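Local coordinates for protein vanadium-dependent haloperoxidase (Zobellia galactanivorans, PDB 4CIT) that acts as a vanadium-dependent iodoperoxidase, probably using hydrogen peroxide to oxidise iodide at a bound vanadate, at residues Y314-V319 against F442-L447; M293-I298 against V377-V382; A115-S120 against D135-V140; A67-A72 against K121-S126. One frame throughout, in Å; residues are numbered along the deposited sequence.

Contact 1. Residues Y314-V319 against F442-L447; sequences YTKASV and FVVNKL
Helix 307-335 and the last turn of helix 426-446 come closest at Lys-316 and Val-444, whose CA atoms stand 7.9 Å apart, too far for direct backbone bonding. The gap is filled by side chains and one water. The lysine is extended through its first two torsions, which carries CD to 4.2 Å from Val-444 CG1, and the bend at chi3 (-60°) then turns CE and NZ toward the water. A lysine suits this buried place because its aliphatic shaft can pack while its ammonium group finds polar partners at the end. Lys-316 NZ donates to a water at 2.7 Å and also forms a salt bridge with Glu-381. The same water passes hydrogen bonds on to Val-444 O and Leu-447 O, each 2.7 Å from its oxygen, so it joins the lysine to carbonyls at the end of helix 426-446. Leu-447, the first residue to leave helical geometry, turns its side chain back toward the other helix, where CD1 rests 4.4 Å from Val-319 CG1. Ser-318 turns inward to its own helix, and its OG donates to Tyr-314 O at 2.8 Å, tilted 25° from the carbonyl plane, while Ser-318 N reaches that oxygen from the opposite face. Both segments lie within the PAP2 family region, a mainly helical fold that holds the vanadate pocket; helix 307-335 carries the vanadate-contacting Lys-332 further along, and helix 426-446 follows closely after His-424. The contact thus joins two helices of that fold, away from the pocket itself.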
# COMPACT_ATOMS: atom_id res chain seq x y z
N TYR A 314 7.79 8.02 3.50
CA TYR A 314 6.89 7.50 2.48
C TYR A 314 7.56 6.42 1.62
O TYR A 314 6.93 5.46 1.18
CB TYR A 314 6.35 8.58 1.55
CG TYR A 314 5.56 9.65 2.17
CD1 TYR A 314 5.16 9.62 3.47
CD2 TYR A 314 5.13 10.71 1.41
CE1 TYR A 314 4.37 10.64 4.01
CE2 TYR A 314 4.31 11.72 1.92
CZ TYR A 314 3.97 11.69 3.25
OH TYR A 314 3.27 12.74 3.83
N THR A 315 8.85 6.58 1.35
CA THR A 315 9.57 5.63 0.56
C THR A 315 9.79 4.35 1.24
O THR A 315 9.50 3.26 0.66
CB THR A 315 10.89 6.26 0.07
OG1 THR A 315 10.55 7.47 -0.65
CG2 THR A 315 11.55 5.32 -0.90
N LYS A 316 10.21 4.40 2.50
CA LYS A 316 10.42 3.16 3.22
C LYS A 316 9.04 2.40 3.37
O LYS A 316 9.01 1.17 3.18
CB LYS A 316 11.11 3.42 4.55
CG LYS A 316 11.74 2.19 5.15
CD LYS A 316 12.43 2.42 6.50
CE LYS A 316 13.54 3.40 6.53
NZ LYS A 316 14.41 3.28 7.76
N ALA A 317 7.99 3.12 3.64
CA ALA A 317 6.63 2.53 3.81
C ALA A 317 6.08 1.93 2.53
O ALA A 317 5.58 0.76 2.50
CB ALA A 317 5.65 3.48 4.43
N SER A 318 6.22 2.68 1.42
CA SER A 318 5.66 2.24 0.17
C SER A 318 6.45 1.05 -0.38
O SER A 318 5.83 0.15 -0.96
CB SER A 318 5.45 3.37 -0.81
OG SER A 318 6.68 3.93 -1.19
N VAL A 319 7.77 1.06 -0.30
CA VAL A 319 8.54 -0.10 -0.69
C VAL A 319 8.20 -1.37 0.11
O VAL A 319 7.93 -2.44 -0.44
CB VAL A 319 10.03 0.21 -0.65
CG1 VAL A 319 10.83 -1.03 -0.81
CG2 VAL A 319 10.35 1.24 -1.75
N PHE A 442 12.32 -7.32 8.19
CA PHE A 442 13.40 -7.57 7.25
C PHE A 442 13.72 -6.28 6.43
O PHE A 442 14.91 -5.94 6.20
CB PHE A 442 12.97 -8.71 6.33
CG PHE A 442 13.86 -8.94 5.13
CD1 PHE A 442 15.09 -9.64 5.25
CD2 PHE A 442 13.45 -8.52 3.93
CE1 PHE A 442 15.96 -9.78 4.16
CE2 PHE A 442 14.24 -8.74 2.82
CZ PHE A 442 15.48 -9.35 2.93
N VAL A 443 12.69 -5.64 5.88
CA VAL A 443 12.87 -4.41 5.09
C VAL A 443 13.57 -3.35 5.94
O VAL A 443 14.55 -2.74 5.47
CB VAL A 443 11.56 -3.87 4.48
CG1 VAL A 443 11.74 -2.48 3.88
CG2 VAL A 443 10.95 -4.82 3.52
N VAL A 444 13.15 -3.16 7.18
CA VAL A 444 13.78 -2.11 7.97
C VAL A 444 15.23 -2.46 8.37
O VAL A 444 16.06 -1.59 8.49
CB VAL A 444 12.95 -1.66 9.17
CG1 VAL A 444 11.65 -1.12 8.70
CG2 VAL A 444 12.75 -2.72 10.15
N ASN A 445 15.53 -3.73 8.45
CA ASN A 445 16.88 -4.19 8.83
C ASN A 445 17.75 -4.20 7.63
O ASN A 445 19.00 -4.18 7.81
CB ASN A 445 16.82 -5.61 9.47
CG ASN A 445 16.35 -5.57 10.90
OD1 ASN A 445 16.52 -4.60 11.60
ND2 ASN A 445 15.75 -6.67 11.35
N LYS A 446 17.17 -4.32 6.43
CA LYS A 446 17.98 -4.39 5.21
C LYS A 446 18.29 -2.99 4.69
O LYS A 446 19.47 -2.72 4.40
CB LYS A 446 17.35 -5.29 4.17
CG LYS A 446 18.18 -5.38 2.90
CD LYS A 446 17.62 -6.41 1.99
CE LYS A 446 18.12 -6.22 0.57
NZ LYS A 446 17.66 -7.30 -0.37
N LEU A 447 17.30 -2.08 4.58
CA LEU A 447 17.49 -0.77 3.95
C LEU A 447 18.21 0.23 4.87
O LEU A 447 17.76 0.53 5.97
CB LEU A 447 16.18 -0.11 3.45
CG LEU A 447 15.41 -0.98 2.42
CD1 LEU A 447 14.16 -0.21 1.96
CD2 LEU A 447 16.30 -1.39 1.25
O HOH W 1 15.56 0.87 7.46

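Contact 2. Residues M293-I298 against V377-V382; sequences MGIAKI and VVLTEV
Leu-379 bridges to Ile-295 and Ala-296 in a helix-to-helix packing within the helical fold, linking helix 367-383 of the PAP2 family region to helix 288-302. From its CB, which heads toward the opposite helix, the chain runs to CG, set anti to the carbonyl carbon (chi1 -66°), and there forks. One branch, CD1, meets Ile-295 CG2 at 4.0 Å, the two side chains crossing at about a right angle. The other branch, CD2, sits against the methyl of Ala-296, 3.9 Å from its CB. The small alanine lets the backbones draw near, the CA atoms of Ala-296 and Leu-379 being 7.0 Å apart, and the forked leucine fills the space between them. Phe-407 of helix 407-420 touches both Ile-295 and Leu-379, closing over the pair from a third helix. Cut back to an alanine, Leu-379 would lose both methyls, which would probably open a gap between the helices and take this apolar partner from Ile-295 CG2 and Ala-296 CB. No hydrogen bond spans these segments, so the fit is one of shape. Even the backbone takes part in it: Leu-379 CD1 comes within 4.2 Å of Ala-296 N, and CD2 within 4.1 Å of Ala-296 CA.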
# COMPACT_ATOMS: atom_id res chain seq x y z
N MET A 293 -0.69 4.76 3.38
CA MET A 293 -0.07 5.94 2.86
C MET A 293 -0.66 7.18 3.50
O MET A 293 0.06 8.12 3.86
CB MET A 293 -0.08 6.03 1.32
CG MET A 293 0.74 5.00 0.67
SD MET A 293 2.55 5.13 0.96
CE MET A 293 2.81 6.69 0.24
N GLY A 294 -1.97 7.19 3.74
CA GLY A 294 -2.61 8.21 4.41
C GLY A 294 -2.19 8.35 5.88
O GLY A 294 -1.98 9.50 6.38
N ILE A 295 -2.01 7.21 6.57
CA ILE A 295 -1.50 7.23 7.95
C ILE A 295 -0.05 7.71 7.99
O ILE A 295 0.27 8.50 8.91
CB ILE A 295 -1.64 5.83 8.60
CG1 ILE A 295 -3.14 5.50 8.66
CG2 ILE A 295 -0.93 5.71 9.93
CD1 ILE A 295 -3.47 4.14 9.11
N ALA A 296 0.74 7.35 6.98
CA ALA A 296 2.10 7.87 6.92
C ALA A 296 2.12 9.39 6.81
O ALA A 296 2.92 10.06 7.44
CB ALA A 296 2.84 7.28 5.80
N LYS A 297 1.23 9.92 6.01
CA LYS A 297 1.07 11.36 5.88
C LYS A 297 0.68 12.06 7.18
O LYS A 297 1.26 13.10 7.57
CB LYS A 297 0.03 11.64 4.77
CG LYS A 297 -0.32 13.15 4.68
CD LYS A 297 -1.35 13.57 3.59
CE LYS A 297 -2.68 12.79 3.60
NZ LYS A 297 -3.65 13.24 2.51
N ILE A 298 -0.32 11.50 7.87
CA ILE A 298 -0.76 12.00 9.15
C ILE A 298 0.38 12.13 10.14
O ILE A 298 0.55 13.21 10.80
CB ILE A 298 -1.92 11.16 9.74
CG1 ILE A 298 -3.16 11.40 8.92
CG2 ILE A 298 -2.20 11.60 11.15
CD1 ILE A 298 -4.29 10.39 9.15
N VAL A 377 5.16 -1.80 11.18
CA VAL A 377 6.58 -1.98 11.53
C VAL A 377 7.44 -0.85 11.02
O VAL A 377 8.24 -0.26 11.74
CB VAL A 377 7.11 -3.34 11.07
CG1 VAL A 377 8.61 -3.38 11.11
CG2 VAL A 377 6.53 -4.43 11.96
N VAL A 378 7.27 -0.50 9.75
CA VAL A 378 8.02 0.62 9.17
C VAL A 378 7.72 1.93 9.85
O VAL A 378 8.66 2.63 10.26
CB VAL A 378 7.77 0.77 7.63
CG1 VAL A 378 8.49 2.00 7.10
CG2 VAL A 378 8.27 -0.48 6.95
N LEU A 379 6.44 2.25 10.09
CA LEU A 379 6.11 3.54 10.69
C LEU A 379 6.54 3.59 12.15
O LEU A 379 6.92 4.65 12.66
CB LEU A 379 4.59 3.84 10.54
CG LEU A 379 4.21 4.05 9.06
CD1 LEU A 379 2.70 4.25 8.97
CD2 LEU A 379 4.89 5.18 8.33
N THR A 380 6.45 2.44 12.81
CA THR A 380 6.96 2.37 14.19
C THR A 380 8.47 2.64 14.22
O THR A 380 8.98 3.34 15.09
CB THR A 380 6.62 1.07 14.82
OG1 THR A 380 5.18 0.92 14.77
CG2 THR A 380 7.15 0.99 16.29
N GLU A 381 9.20 2.12 13.27
CA GLU A 381 10.63 2.32 13.20
C GLU A 381 10.94 3.78 12.86
O GLU A 381 11.85 4.34 13.47
CB GLU A 381 11.29 1.46 12.15
CG GLU A 381 12.84 1.53 12.13
CD GLU A 381 13.47 2.70 11.35
OE1 GLU A 381 13.03 3.01 10.21
OE2 GLU A 381 14.44 3.34 11.91
N VAL A 382 10.18 4.39 11.98
CA VAL A 382 10.46 5.81 11.61
C VAL A 382 10.03 6.82 12.64
O VAL A 382 10.84 7.75 12.98
CB VAL A 382 9.84 6.14 10.22
CG1 VAL A 382 9.86 7.63 9.86
CG2 VAL A 382 10.47 5.31 9.19

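Contact 3. Residues A115-S120 against D135-V140; sequences AHMELS and DSLYMV
Met-117 alone carries the contact of 115-120 with Leu-137 and Tyr-138, joining helix 108-123 to helix 128-144, the next in the chain. Along the first segment, His-116 turns to other helices, its ND1 hydrogen-bonded to Ser-44 and its ring packed on Pro-69. Met-117 then points toward the neighbouring helix, spanning a gap in which even the nearest CA atoms, those of Met-117 and Asp-135, are 10.4 Å apart. A long, flexible methionine suits such a width. Its chain stays extended through chi2 (-171°) and bends at chi3 (-66°), which gives its last two atoms different partners. The sulfur lies 4.0 Å from Leu-137 CD1, while the terminal methyl swings round so that Met-117 CE stands 4.2 Å from Tyr-138 CE1, approaching the ring obliquely. The methionine and tyrosine side chains run alongside each other with opposite headings, and the ring of Tyr-138 meets Phe-149 edge to face. Next, Glu-118 spends its charge along its own helix, in salt bridges to Lys-121 and Arg-122. Leu-119 packs on helices 59-80 and 146-167. Last, Ser-120 folds its hydroxyl back: OG donates to His-116 O at 2.9 Å from 40° above the carbonyl plane, and Ser-120 N reaches the same oxygen from the other face, so the hydroxyl is satisfied within its helix. With no hydrogen bond between the segments, the join rests on the dispersion of a polarisable thioether against a methyl and an aromatic ring, a contact that depends on shape and makes little demand on direction.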
# COMPACT_ATOMS: atom_id res chain seq x y z
N ALA A 115 9.69 14.68 -10.67
CA ALA A 115 9.88 13.19 -10.90
C ALA A 115 8.66 12.37 -10.40
O ALA A 115 8.17 11.44 -11.11
CB ALA A 115 11.18 12.76 -10.27
N HIS A 116 8.21 12.69 -9.19
CA HIS A 116 7.09 11.98 -8.55
C HIS A 116 5.82 12.09 -9.46
O HIS A 116 5.17 11.09 -9.76
CB HIS A 116 6.84 12.52 -7.17
CG HIS A 116 5.88 11.72 -6.39
ND1 HIS A 116 4.52 11.76 -6.62
CD2 HIS A 116 6.08 10.80 -5.40
CE1 HIS A 116 3.93 10.86 -5.83
NE2 HIS A 116 4.86 10.30 -5.06
N MET A 117 5.50 13.33 -9.90
CA MET A 117 4.33 13.51 -10.71
C MET A 117 4.45 12.82 -12.04
O MET A 117 3.50 12.23 -12.53
CB MET A 117 4.01 14.99 -10.90
CG MET A 117 3.66 15.70 -9.65
SD MET A 117 3.01 17.44 -9.78
CE MET A 117 4.50 18.21 -10.42
N GLU A 118 5.62 12.91 -12.67
CA GLU A 118 5.77 12.31 -13.99
C GLU A 118 5.61 10.77 -13.93
O GLU A 118 4.88 10.17 -14.71
CB GLU A 118 7.22 12.58 -14.52
CG GLU A 118 7.66 11.78 -15.74
CD GLU A 118 6.83 11.96 -16.99
OE1 GLU A 118 6.06 12.90 -17.10
OE2 GLU A 118 6.83 11.02 -17.83
N LEU A 119 6.23 10.11 -12.92
CA LEU A 119 6.06 8.65 -12.81
C LEU A 119 4.67 8.27 -12.38
O LEU A 119 4.13 7.28 -12.90
CB LEU A 119 7.09 8.03 -11.88
CG LEU A 119 8.46 8.19 -12.49
CD1 LEU A 119 9.41 7.59 -11.56
CD2 LEU A 119 8.64 7.45 -13.80
N SER A 120 4.08 9.04 -11.49
CA SER A 120 2.70 8.81 -11.10
C SER A 120 1.76 8.82 -12.36
O SER A 120 0.95 7.95 -12.54
CB SER A 120 2.23 9.79 -10.12
OG SER A 120 2.87 9.62 -8.88
N ASP A 135 0.30 20.85 -14.20
CA ASP A 135 0.34 22.12 -14.97
C ASP A 135 0.02 23.37 -14.11
O ASP A 135 0.53 24.44 -14.34
CB ASP A 135 -0.55 22.00 -16.22
CG ASP A 135 -0.02 20.99 -17.24
OD1 ASP A 135 1.19 20.60 -17.22
OD2 ASP A 135 -0.85 20.66 -18.16
N SER A 136 -0.79 23.17 -13.06
CA SER A 136 -1.16 24.23 -12.23
C SER A 136 -0.03 24.65 -11.33
O SER A 136 0.15 25.84 -11.09
CB SER A 136 -2.44 23.88 -11.43
OG SER A 136 -1.99 22.99 -10.40
N LEU A 137 0.78 23.70 -10.89
CA LEU A 137 2.02 23.99 -10.12
C LEU A 137 3.08 24.57 -11.03
O LEU A 137 3.75 25.59 -10.71
CB LEU A 137 2.56 22.70 -9.52
CG LEU A 137 1.72 22.22 -8.33
CD1 LEU A 137 2.23 20.84 -7.89
CD2 LEU A 137 1.88 23.20 -7.20
N TYR A 138 3.22 23.99 -12.19
CA TYR A 138 4.21 24.49 -13.11
C TYR A 138 3.95 26.01 -13.41
O TYR A 138 4.86 26.84 -13.57
CB TYR A 138 4.16 23.74 -14.46
CG TYR A 138 4.84 22.41 -14.52
CD1 TYR A 138 5.27 21.74 -13.38
CD2 TYR A 138 5.00 21.79 -15.76
CE1 TYR A 138 5.98 20.54 -13.52
CE2 TYR A 138 5.63 20.51 -15.88
CZ TYR A 138 6.12 19.94 -14.75
OH TYR A 138 6.73 18.68 -14.87
N MET A 139 2.71 26.34 -13.60
CA MET A 139 2.40 27.72 -13.99
C MET A 139 2.86 28.71 -12.94
O MET A 139 3.45 29.77 -13.26
CB MET A 139 0.85 27.87 -14.30
CG MET A 139 0.49 29.24 -14.69
SD MET A 139 -1.39 29.37 -14.83
CE MET A 139 -1.50 28.35 -16.20
N VAL A 140 2.72 28.38 -11.65
CA VAL A 140 3.13 29.29 -10.61
C VAL A 140 4.64 29.30 -10.54
O VAL A 140 5.29 30.34 -10.39
CB VAL A 140 2.58 28.84 -9.25
CG1 VAL A 140 3.24 29.66 -8.12
CG2 VAL A 140 1.09 29.09 -9.24

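Contact 4. Residues A67-A72 against K121-S126; sequences AYPNVA and KRLIFS
Leu-123 drives one methyl, CD1, against Pro-69 and Tyr-68. Its CD1 lies 3.7 Å from Pro-69 CG and 3.8 Å from Pro-69 CD, so it meets the side of the pyrrolidine ring where those two carbons join; the CB of Tyr-68 adds a looser touch, 4.2 Å from Leu-123 CD1. With chi1 at -75° and chi2 at 161°, it is CD1 that leads toward the proline ring. Proline and leucine suit the place because both offer only carbon, and no hydrogen bond passes between the segments. Pro-69 has no N-H to give to the preceding turn, and helix 59-80 is kinked there. Further out, Ser-120 also packs on the proline. Tyr-68 is held by its far end: its hydroxyl hydrogen-bonds to Asp-170, and its ring meets Trp-166 edge to face. These contacts limit the rotation of the ring, while the helix backbone places CB beside the leucine. The contact joins the middle of helix 59-80 to the C-terminal part of helix 108-123; helix 146-167 flanks both, touching Leu-123 through Met-167, while helix 38-55 packs against Ile-124 just beyond.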
# COMPACT_ATOMS: atom_id res chain seq x y z
N ALA A 67 4.90 3.14 -4.92
CA ALA A 67 6.31 2.95 -4.65
C ALA A 67 7.31 3.59 -5.58
O ALA A 67 8.22 4.27 -5.13
CB ALA A 67 6.64 1.47 -4.56
N TYR A 68 7.14 3.38 -6.89
CA TYR A 68 8.09 3.86 -7.84
C TYR A 68 8.28 5.41 -7.85
O TYR A 68 9.41 5.89 -7.90
CB TYR A 68 7.81 3.39 -9.25
CG TYR A 68 8.26 1.96 -9.45
CD1 TYR A 68 9.63 1.62 -9.53
CD2 TYR A 68 7.34 0.98 -9.61
CE1 TYR A 68 10.05 0.30 -9.76
CE2 TYR A 68 7.72 -0.37 -9.79
CZ TYR A 68 9.07 -0.70 -9.89
OH TYR A 68 9.43 -1.99 -10.12
N PRO A 69 7.21 6.18 -7.82
CA PRO A 69 7.40 7.62 -7.81
C PRO A 69 8.09 8.12 -6.52
O PRO A 69 8.90 9.04 -6.57
CB PRO A 69 5.99 8.14 -7.93
CG PRO A 69 5.23 7.04 -8.64
CD PRO A 69 5.76 5.84 -7.93
N ASN A 70 7.80 7.52 -5.38
CA ASN A 70 8.56 7.85 -4.20
C ASN A 70 10.01 7.52 -4.31
O ASN A 70 10.87 8.33 -3.87
CB ASN A 70 7.94 7.20 -2.94
CG ASN A 70 6.63 7.82 -2.59
OD1 ASN A 70 6.44 9.07 -2.72
ND2 ASN A 70 5.77 7.02 -1.94
N VAL A 71 10.38 6.35 -4.87
CA VAL A 71 11.79 6.01 -5.02
C VAL A 71 12.49 7.06 -5.85
O VAL A 71 13.64 7.45 -5.51
CB VAL A 71 11.98 4.55 -5.59
CG1 VAL A 71 13.39 4.24 -5.99
CG2 VAL A 71 11.49 3.55 -4.57
N ALA A 72 11.87 7.46 -6.99
CA ALA A 72 12.47 8.51 -7.81
C ALA A 72 12.77 9.83 -7.07
O ALA A 72 13.89 10.37 -7.12
CB ALA A 72 11.63 8.78 -9.08
N LYS A 121 1.95 9.81 -13.22
CA LYS A 121 1.22 9.96 -14.48
C LYS A 121 1.42 8.74 -15.33
O LYS A 121 0.44 8.24 -15.89
CB LYS A 121 1.69 11.19 -15.23
CG LYS A 121 0.97 11.58 -16.50
CD LYS A 121 1.92 12.36 -17.41
CE LYS A 121 2.86 11.38 -18.11
NZ LYS A 121 3.92 12.14 -18.87
N ARG A 122 2.63 8.24 -15.48
CA ARG A 122 2.86 7.05 -16.27
C ARG A 122 2.15 5.80 -15.74
O ARG A 122 1.81 4.93 -16.56
CB ARG A 122 4.32 6.75 -16.41
CG ARG A 122 5.12 7.78 -17.10
CD ARG A 122 6.51 7.26 -17.38
NE ARG A 122 7.43 8.36 -17.58
CZ ARG A 122 8.71 8.16 -17.88
NH1 ARG A 122 9.19 6.91 -18.02
NH2 ARG A 122 9.52 9.21 -18.04
N LEU A 123 1.93 5.74 -14.45
CA LEU A 123 1.43 4.51 -13.78
C LEU A 123 -0.10 4.44 -13.66
O LEU A 123 -0.64 3.41 -13.33
CB LEU A 123 2.06 4.44 -12.40
CG LEU A 123 3.49 4.03 -12.38
CD1 LEU A 123 4.17 4.44 -11.03
CD2 LEU A 123 3.54 2.55 -12.61
N ILE A 124 -0.79 5.52 -13.97
CA ILE A 124 -2.25 5.50 -14.04
C ILE A 124 -2.78 5.61 -15.47
O ILE A 124 -2.04 5.84 -16.35
CB ILE A 124 -2.95 6.44 -13.04
CG1 ILE A 124 -2.47 7.88 -13.01
CG2 ILE A 124 -2.79 5.93 -11.64
CD1 ILE A 124 -2.64 8.59 -14.29
N PHE A 125 -4.09 5.41 -15.66
CA PHE A 125 -4.69 5.47 -17.01
C PHE A 125 -5.14 6.86 -17.38
O PHE A 125 -4.81 7.29 -18.46
CB PHE A 125 -5.86 4.45 -17.18
CG PHE A 125 -5.37 3.06 -17.49
CD1 PHE A 125 -4.83 2.76 -18.77
CD2 PHE A 125 -5.43 2.03 -16.53
CE1 PHE A 125 -4.37 1.45 -19.06
CE2 PHE A 125 -4.94 0.74 -16.82
CZ PHE A 125 -4.42 0.46 -18.09
N SER A 126 -5.79 7.57 -16.49
CA SER A 126 -6.34 8.93 -16.74
C SER A 126 -5.21 9.97 -16.49
O SER A 126 -5.25 10.71 -15.53
CB SER A 126 -7.54 9.17 -15.86
OG SER A 126 -8.57 8.19 -16.10

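How the contacts relate
From the N terminus, contact 4 opens first, at 67-72, and closes a loop of 48 residues at 121-126. Contact 3 opens before that closure and ends at 135-140, so the two cross and share helix 108-123. Together they tie up the N-terminal helices. Much later, contact 2 opens at 293-298 and contact 1 at 314-319; contact 2 closes at 377-382 and contact 1 at 442-447, a second crossing pair that touch through Lys-316 and Glu-381. Asn-70 of contact 4 meets Ser-318 and Met-293, joining the N-terminal helices to helix 307-335 and helix 288-302, whereas contact 3 touches neither contact 1 nor contact 2.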